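Local coordinates for thioesterase (Pseudomonas aeruginosa, PDB 2O5U), which probably hydrolyses fatty acyl-CoA thioesters to free fatty acids and coenzyme A, at residues L87-Y99 / V130-Q144. Numbering follows the deposited sequence.
Sequences LRVARLGNSSVQY and VAIPQELRDALAALQ
In this hotdog-fold protein the C-terminal helix 134-141 packs on the β-hairpin of strands 83-92 and 96-105, with Leu140 and Leu92 at the middle of the joint. Leu92 CD1 meets both Leu140 CD1, at 3.7 Å, and Ile132 CD1, while CD2 lies against the helix backbone at Arg137 O and Ala141 N. The fork of Leu140 divides its work: CD1 points at the tip of Val97, and CD2 reaches Val89 CG2 and the edge of the Tyr99 ring, 3.7 Å from CE2. Leucine suits this layer because its two methyls let one side chain reach separate neighbours at once; the Tyr99 hydroxyl turns elsewhere, to His119.

Polar clasps close both ends. At the hairpin turn the Arg137 chain runs out extended and then bends (chi3 -53°), laying its guanidinium edge on two successive carbonyls: NH1 binds Gly93 O and NH2 binds Asn94 O, both at 2.9 Å. Asn94 O also takes the backbone N of Ile132 at 2.8 Å, so one carbonyl ties the turn both to the helix and to the chain leading into it. A flat, multiply donating arginine fits such a pair of acceptors. In the type I turn 141-144, Leu143 O receives an almost straight bond (172°) from Val89 N, above the carbonyl plane, and the Leu143 and Leu87 side chains cross at about a right angle, touching through CD1 and CD2. A water accepts from Leu92 N and donates to Gln144 OE1 (2.6 Å), beside the classic bulge where Ala90 and Arg91 face Gln98. The whole is a short C-terminal helix lying over a bulged antiparallel hairpin and touching the long helix 34-53 of the hotdog fold through Leu140 and Leu143.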
ATOM      1  N   LEU A  87      19.461   5.631  10.346  1.00 16.99           N
ATOM      2  CA  LEU A  87      19.826   6.371   9.173  1.00 17.58           C
ATOM      3  C   LEU A  87      21.228   6.962   9.305  1.00 17.97           C
ATOM      4  O   LEU A  87      21.590   7.483  10.380  1.00 19.12           O
ATOM      5  CB  LEU A  87      18.800   7.484   8.984  1.00 17.01           C
ATOM      6  CG  LEU A  87      19.024   8.509   7.856  1.00 21.19           C
ATOM      7  CD1 LEU A  87      19.163   7.857   6.458  1.00 19.16           C
ATOM      8  CD2 LEU A  87      17.889   9.538   7.873  1.00 19.02           C
ATOM      9  N   ARG A  88      22.037   6.797   8.259  1.00 16.96           N
ATOM     10  CA  ARG A  88      23.228   7.615   8.071  0.60 19.42           C
ATOM     11  C   ARG A  88      23.370   7.987   6.585  1.00 18.81           C
ATOM     12  O   ARG A  88      22.788   7.326   5.733  1.00 18.62           O
ATOM     13  CB  ARG A  88      24.466   6.870   8.514  0.60 18.66           C
ATOM     14  CG  ARG A  88      24.767   5.713   7.655  0.60 22.34           C
ATOM     15  CD  ARG A  88      26.182   5.253   7.973  0.60 29.61           C
ATOM     16  NE  ARG A  88      26.635   4.186   7.073  0.60 33.84           N
ATOM     17  CZ  ARG A  88      26.458   2.882   7.295  0.60 33.41           C
ATOM     18  NH1 ARG A  88      25.815   2.459   8.368  0.60 34.07           N
ATOM     19  NH2 ARG A  88      26.924   1.994   6.438  0.60 35.60           N
ATOM     20  N   VAL A  89      24.172   9.024   6.307  1.00 19.17           N
ATOM     21  CA  VAL A  89      24.481   9.435   4.939  1.00 19.15           C
ATOM     22  C   VAL A  89      25.861   8.851   4.676  1.00 19.62           C
ATOM     23  O   VAL A  89      26.818   9.114   5.413  1.00 19.47           O
ATOM     24  CB  VAL A  89      24.448  10.993   4.834  1.00 18.85           C
ATOM     25  CG1 VAL A  89      25.324  11.513   3.692  1.00 19.44           C
ATOM     26  CG2 VAL A  89      22.944  11.461   4.739  1.00 21.15           C
ATOM     27  N   ALA A  90      25.972   8.056   3.626  1.00 18.63           N
ATOM     28  CA  ALA A  90      27.271   7.454   3.245  1.00 21.03           C
ATOM     29  C   ALA A  90      28.043   8.392   2.352  1.00 21.35           C
ATOM     30  O   ALA A  90      29.252   8.437   2.411  1.00 22.00           O
ATOM     31  CB  ALA A  90      27.057   6.123   2.503  1.00 20.96           C
ATOM     32  N   ARG A  91      27.358   9.086   1.465  1.00 22.71           N
ATOM     33  CA  ARG A  91      28.015  10.163   0.693  1.00 23.59           C
ATOM     34  C   ARG A  91      27.116  11.317   0.354  1.00 22.67           C
ATOM     35  O   ARG A  91      25.903  11.150   0.171  1.00 22.23           O
ATOM     36  CB  ARG A  91      28.783   9.692  -0.546  1.00 26.05           C
ATOM     37  CG  ARG A  91      28.091   8.801  -1.492  1.00 31.96           C
ATOM     38  CD  ARG A  91      28.577   9.071  -2.963  1.00 36.43           C
ATOM     39  NE  ARG A  91      27.366   8.927  -3.774  1.00 37.77           N
ATOM     40  CZ  ARG A  91      26.624   9.941  -4.231  1.00 36.74           C
ATOM     41  NH1 ARG A  91      27.009  11.217  -4.075  1.00 37.80           N
ATOM     42  NH2 ARG A  91      25.512   9.659  -4.889  1.00 34.00           N
ATOM     43  N   LEU A  92      27.719  12.497   0.287  1.00 21.58           N
ATOM     44  CA  LEU A  92      26.963  13.708   0.086  1.00 21.96           C
ATOM     45  C   LEU A  92      27.689  14.509  -0.979  1.00 22.42           C
ATOM     46  O   LEU A  92      28.857  14.901  -0.818  1.00 21.25           O
ATOM     47  CB  LEU A  92      26.821  14.479   1.406  1.00 21.87           C
ATOM     48  CG  LEU A  92      26.209  15.891   1.377  1.00 21.18           C
ATOM     49  CD1 LEU A  92      24.763  15.768   0.974  1.00 24.88           C
ATOM     50  CD2 LEU A  92      26.303  16.535   2.753  1.00 22.09           C
ATOM     51  N   GLY A  93      27.020  14.662  -2.102  1.00 21.69           N
ATOM     52  CA  GLY A  93      27.633  15.292  -3.230  1.00 22.20           C
ATOM     53  C   GLY A  93      26.903  16.593  -3.456  1.00 21.73           C
ATOM     54  O   GLY A  93      26.122  17.030  -2.613  1.00 22.05           O
ATOM     55  N   ASN A  94      27.165  17.184  -4.607  1.00 20.80           N
ATOM     56  CA  ASN A  94      26.592  18.486  -4.967  1.00 20.62           C
ATOM     57  C   ASN A  94      25.077  18.362  -5.180  1.00 19.78           C
ATOM     58  O   ASN A  94      24.292  19.139  -4.581  1.00 19.34           O
ATOM     59  CB  ASN A  94      27.260  19.013  -6.240  1.00 19.57           C
ATOM     60  CG  ASN A  94      26.918  20.480  -6.520  1.00 18.88           C
ATOM     61  OD1 ASN A  94      26.863  21.295  -5.603  1.00 18.64           O
ATOM     62  ND2 ASN A  94      26.691  20.814  -7.791  1.00 17.91           N
ATOM     63  N   SER A  95      24.675  17.399  -6.023  1.00 19.93           N
ATOM     64  CA  SER A  95      23.246  17.194  -6.321  1.00 20.41           C
ATOM     65  C   SER A  95      22.670  15.856  -5.847  1.00 21.15           C
ATOM     66  O   SER A  95      21.457  15.667  -5.894  1.00 21.72           O
ATOM     67  CB  SER A  95      22.940  17.403  -7.795  1.00 22.30           C
ATOM     68  OG  SER A  95      23.630  16.486  -8.626  1.00 25.42           O
ATOM     69  N   SER A  96      23.527  14.957  -5.355  1.00 19.24           N
ATOM     70  CA  SER A  96      23.056  13.658  -4.992  1.00 19.89           C
ATOM     71  C   SER A  96      23.579  13.261  -3.601  1.00 18.73           C
ATOM     72  O   SER A  96      24.598  13.759  -3.116  1.00 17.84           O
ATOM     73  CB  SER A  96      23.480  12.650  -6.065  1.00 20.19           C
ATOM     74  OG  SER A  96      24.880  12.433  -5.979  1.00 25.45           O
ATOM     75  N   VAL A  97      22.893  12.309  -2.993  1.00 18.71           N
ATOM     76  CA  VAL A  97      23.160  11.882  -1.636  1.00 18.32           C
ATOM     77  C   VAL A  97      22.785  10.384  -1.562  1.00 18.79           C
ATOM     78  O   VAL A  97      21.737   9.945  -2.058  1.00 17.21           O
ATOM     79  CB  VAL A  97      22.438  12.807  -0.547  1.00 18.49           C
ATOM     80  CG1 VAL A  97      20.950  12.827  -0.694  1.00 20.12           C
ATOM     81  CG2 VAL A  97      22.835  12.431   0.929  1.00 20.89           C
ATOM     82  N   GLN A  98      23.703   9.601  -0.993  1.00 19.79           N
ATOM     83  CA  GLN A  98      23.434   8.163  -0.754  1.00 18.84           C
ATOM     84  C   GLN A  98      23.184   7.962   0.743  1.00 18.85           C
ATOM     85  O   GLN A  98      24.061   8.240   1.565  1.00 17.97           O
ATOM     86  CB  GLN A  98      24.607   7.290  -1.195  1.00 19.06           C
ATOM     87  CG  GLN A  98      24.309   5.701  -1.142  1.00 22.24           C
ATOM     88  CD  GLN A  98      25.463   4.845  -0.568  1.00 30.22           C
ATOM     89  OE1 GLN A  98      26.603   5.276  -0.500  1.00 35.06           O
ATOM     90  NE2 GLN A  98      25.142   3.601  -0.141  1.00 35.45           N
ATOM     91  N   TYR A  99      21.992   7.436   1.081  1.00 19.72           N
ATOM     92  CA  TYR A  99      21.627   7.052   2.452  1.00 18.54           C
ATOM     93  C   TYR A  99      21.914   5.560   2.701  1.00 19.19           C
ATOM     94  O   TYR A  99      21.766   4.724   1.791  1.00 18.73           O
ATOM     95  CB  TYR A  99      20.142   7.300   2.694  1.00 19.66           C
ATOM     96  CG  TYR A  99      19.614   8.631   2.222  1.00 19.08           C
ATOM     97  CD1 TYR A  99      19.005   8.787   0.969  1.00 20.69           C
ATOM     98  CD2 TYR A  99      19.775   9.750   3.005  1.00 19.65           C
ATOM     99  CE1 TYR A  99      18.512  10.078   0.569  1.00 18.67           C
ATOM    100  CE2 TYR A  99      19.320  10.987   2.626  1.00 17.24           C
ATOM    101  CZ  TYR A  99      18.694  11.146   1.420  1.00 17.21           C
ATOM    102  OH  TYR A  99      18.235  12.383   1.080  1.00 17.94           O
ATOM    103  N   VAL A 130      19.752  20.153  -9.814  1.00 23.69           N
ATOM    104  CA  VAL A 130      20.204  21.399  -9.218  1.00 23.32           C
ATOM    105  C   VAL A 130      21.027  20.959  -8.036  1.00 22.30           C
ATOM    106  O   VAL A 130      20.984  19.775  -7.682  1.00 22.18           O
ATOM    107  CB  VAL A 130      19.035  22.265  -8.728  1.00 22.42           C
ATOM    108  CG1 VAL A 130      18.393  22.939  -9.914  1.00 26.70           C
ATOM    109  CG2 VAL A 130      18.033  21.428  -7.926  1.00 24.01           C
ATOM    110  N   ALA A 131      21.725  21.874  -7.386  1.00 20.43           N
ATOM    111  CA  ALA A 131      22.453  21.432  -6.192  1.00 20.03           C
ATOM    112  C   ALA A 131      21.498  21.319  -5.007  1.00 20.41           C
ATOM    113  O   ALA A 131      20.472  22.052  -4.900  1.00 17.75           O
ATOM    114  CB  ALA A 131      23.617  22.303  -5.880  1.00 20.19           C
ATOM    115  N   ILE A 132      21.821  20.373  -4.131  1.00 18.47           N
ATOM    116  CA  ILE A 132      21.094  20.218  -2.896  1.00 19.66           C
ATOM    117  C   ILE A 132      21.118  21.580  -2.158  1.00 19.65           C
ATOM    118  O   ILE A 132      22.199  22.163  -1.930  1.00 18.92           O
ATOM    119  CB  ILE A 132      21.766  19.110  -2.022  1.00 19.65           C
ATOM    120  CG1 ILE A 132      21.673  17.736  -2.719  1.00 18.92           C
ATOM    121  CG2 ILE A 132      21.198  19.127  -0.620  1.00 21.54           C
ATOM    122  CD1 ILE A 132      22.657  16.633  -2.054  1.00 18.96           C
ATOM    123  N   PRO A 133      19.937  22.098  -1.815  1.00 19.94           N
ATOM    124  CA  PRO A 133      19.806  23.366  -1.101  1.00 21.08           C
ATOM    125  C   PRO A 133      20.595  23.405   0.213  1.00 22.28           C
ATOM    126  O   PRO A 133      20.665  22.365   0.908  1.00 21.10           O
ATOM    127  CB  PRO A 133      18.306  23.441  -0.816  1.00 22.20           C
ATOM    128  CG  PRO A 133      17.652  22.722  -2.030  1.00 23.50           C
ATOM    129  CD  PRO A 133      18.625  21.544  -2.215  1.00 21.82           C
ATOM    130  N   GLN A 134      21.134  24.585   0.561  1.00 22.08           N
ATOM    131  CA  GLN A 134      22.053  24.742   1.726  1.00 22.84           C
ATOM    132  C   GLN A 134      21.518  24.191   3.069  1.00 22.37           C
ATOM    133  O   GLN A 134      22.216  23.490   3.802  1.00 20.98           O
ATOM    134  CB  GLN A 134      22.537  26.206   1.851  1.00 23.20           C
ATOM    135  CG  GLN A 134      23.733  26.396   2.830  1.00 27.07           C
ATOM    136  CD  GLN A 134      24.961  25.530   2.501  1.00 30.17           C
ATOM    137  OE1 GLN A 134      25.519  25.623   1.403  1.00 32.78           O
ATOM    138  NE2 GLN A 134      25.404  24.720   3.459  1.00 25.30           N
ATOM    139  N   GLU A 135      20.273  24.518   3.384  1.00 21.46           N
ATOM    140  CA  GLU A 135      19.675  24.065   4.631  1.00 24.18           C
ATOM    141  C   GLU A 135      19.534  22.529   4.648  1.00 22.07           C
ATOM    142  O   GLU A 135      19.754  21.911   5.661  1.00 21.77           O
ATOM    143  CB  GLU A 135      18.329  24.799   4.880  1.00 23.93           C
ATOM    144  CG  GLU A 135      17.542  24.352   6.134  1.00 27.79           C
ATOM    145  CD  GLU A 135      16.284  25.233   6.440  1.00 30.13           C
ATOM    146  OE1 GLU A 135      15.635  25.000   7.479  1.00 35.01           O
ATOM    147  OE2 GLU A 135      15.920  26.168   5.672  1.00 33.81           O
ATOM    148  N   LEU A 136      19.192  21.925   3.521  1.00 22.14           N
ATOM    149  CA  LEU A 136      19.092  20.471   3.434  1.00 22.49           C
ATOM    150  C   LEU A 136      20.501  19.819   3.497  1.00 21.55           C
ATOM    151  O   LEU A 136      20.695  18.810   4.194  1.00 22.38           O
ATOM    152  CB  LEU A 136      18.383  20.133   2.136  1.00 23.10           C
ATOM    153  CG  LEU A 136      17.914  18.764   1.734  1.00 27.30           C
ATOM    154  CD1 LEU A 136      17.269  18.113   2.933  1.00 31.37           C
ATOM    155  CD2 LEU A 136      16.888  18.892   0.611  1.00 25.46           C
ATOM    156  N   ARG A 137      21.484  20.385   2.786  1.00 20.79           N
ATOM    157  CA  ARG A 137      22.899  19.945   2.891  1.00 20.88           C
ATOM    158  C   ARG A 137      23.394  19.893   4.364  1.00 21.60           C
ATOM    159  O   ARG A 137      24.027  18.909   4.804  1.00 21.25           O
ATOM    160  CB  ARG A 137      23.827  20.872   2.074  1.00 21.59           C
ATOM    161  CG  ARG A 137      25.273  20.366   1.976  1.00 20.81           C
ATOM    162  CD  ARG A 137      26.164  21.264   1.106  1.00 22.59           C
ATOM    163  NE  ARG A 137      25.542  21.457  -0.210  1.00 24.72           N
ATOM    164  CZ  ARG A 137      25.544  20.570  -1.197  1.00 24.67           C
ATOM    165  NH1 ARG A 137      26.178  19.416  -1.055  1.00 25.40           N
ATOM    166  NH2 ARG A 137      24.894  20.838  -2.326  1.00 23.64           N
ATOM    167  N   ASP A 138      23.134  20.969   5.098  1.00 20.93           N
ATOM    168  CA  ASP A 138      23.584  21.107   6.502  1.00 21.10           C
ATOM    169  C   ASP A 138      23.035  19.971   7.345  1.00 20.98           C
ATOM    170  O   ASP A 138      23.751  19.367   8.103  1.00 21.46           O
ATOM    171  CB  ASP A 138      23.096  22.435   7.097  1.00 20.78           C
ATOM    172  CG  ASP A 138      23.906  23.626   6.617  1.00 25.84           C
ATOM    173  OD1 ASP A 138      24.999  23.414   6.019  1.00 24.57           O
ATOM    174  OD2 ASP A 138      23.432  24.750   6.852  1.00 28.76           O
ATOM    175  N   ALA A 139      21.760  19.673   7.172  1.00 20.19           N
ATOM    176  CA  ALA A 139      21.092  18.558   7.871  1.00 20.14           C
ATOM    177  C   ALA A 139      21.652  17.198   7.477  1.00 20.38           C
ATOM    178  O   ALA A 139      21.830  16.288   8.339  1.00 19.39           O
ATOM    179  CB  ALA A 139      19.593  18.626   7.620  1.00 19.20           C
ATOM    180  N   LEU A 140      21.905  17.022   6.179  1.00 20.32           N
ATOM    181  CA  LEU A 140      22.472  15.758   5.682  1.00 21.11           C
ATOM    182  C   LEU A 140      23.919  15.576   6.175  1.00 21.49           C
ATOM    183  O   LEU A 140      24.348  14.460   6.484  1.00 21.28           O
ATOM    184  CB  LEU A 140      22.469  15.728   4.155  1.00 21.04           C
ATOM    185  CG  LEU A 140      21.094  15.691   3.491  1.00 19.24           C
ATOM    186  CD1 LEU A 140      21.237  15.962   1.989  1.00 18.91           C
ATOM    187  CD2 LEU A 140      20.517  14.277   3.825  1.00 20.87           C
ATOM    188  N   ALA A 141      24.680  16.661   6.211  1.00 21.07           N
ATOM    189  CA  ALA A 141      26.026  16.615   6.693  1.00 21.87           C
ATOM    190  C   ALA A 141      26.088  16.119   8.155  1.00 21.77           C
ATOM    191  O   ALA A 141      26.992  15.390   8.504  1.00 22.36           O
ATOM    192  CB  ALA A 141      26.743  18.016   6.527  1.00 20.17           C
ATOM    193  N   ALA A 142      25.121  16.491   8.973  1.00 22.06           N
ATOM    194  CA  ALA A 142      25.067  15.976  10.329  1.00 23.25           C
ATOM    195  C   ALA A 142      24.828  14.439  10.436  1.00 23.62           C
ATOM    196  O   ALA A 142      24.946  13.876  11.529  1.00 24.40           O
ATOM    197  CB  ALA A 142      24.049  16.745  11.143  1.00 23.54           C
ATOM    198  N   LEU A 143      24.526  13.764   9.326  1.00 23.16           N
ATOM    199  CA  LEU A 143      24.324  12.289   9.348  1.00 23.84           C
ATOM    200  C   LEU A 143      25.476  11.495   8.736  1.00 23.71           C
ATOM    201  O   LEU A 143      25.415  10.295   8.700  1.00 22.97           O
ATOM    202  CB  LEU A 143      22.983  11.872   8.667  1.00 21.32           C
ATOM    203  CG  LEU A 143      21.795  12.527   9.366  1.00 24.38           C
ATOM    204  CD1 LEU A 143      20.499  11.985   8.824  1.00 23.32           C
ATOM    205  CD2 LEU A 143      21.814  12.376  10.925  1.00 26.53           C
ATOM    206  N   GLN A 144      26.516  12.171   8.269  1.00 25.17           N
ATOM    207  CA  GLN A 144      27.556  11.511   7.494  1.00 26.69           C
ATOM    208  C   GLN A 144      28.675  10.910   8.326  1.00 27.38           C
ATOM    209  O   GLN A 144      28.988  11.431   9.391  1.00 29.04           O
ATOM    210  CB  GLN A 144      28.116  12.490   6.459  1.00 26.82           C
ATOM    211  CG  GLN A 144      29.187  11.861   5.569  1.00 29.93           C
ATOM    212  CD  GLN A 144      29.421  12.638   4.300  1.00 34.56           C
ATOM    213  OE1 GLN A 144      29.756  12.035   3.261  1.00 37.25           O
ATOM    214  NE2 GLN A 144      29.262  13.988   4.361  1.00 30.63           N
TER
HETATM  215  O   HOH W   1      30.647  12.520   0.888  1.00 32.79           O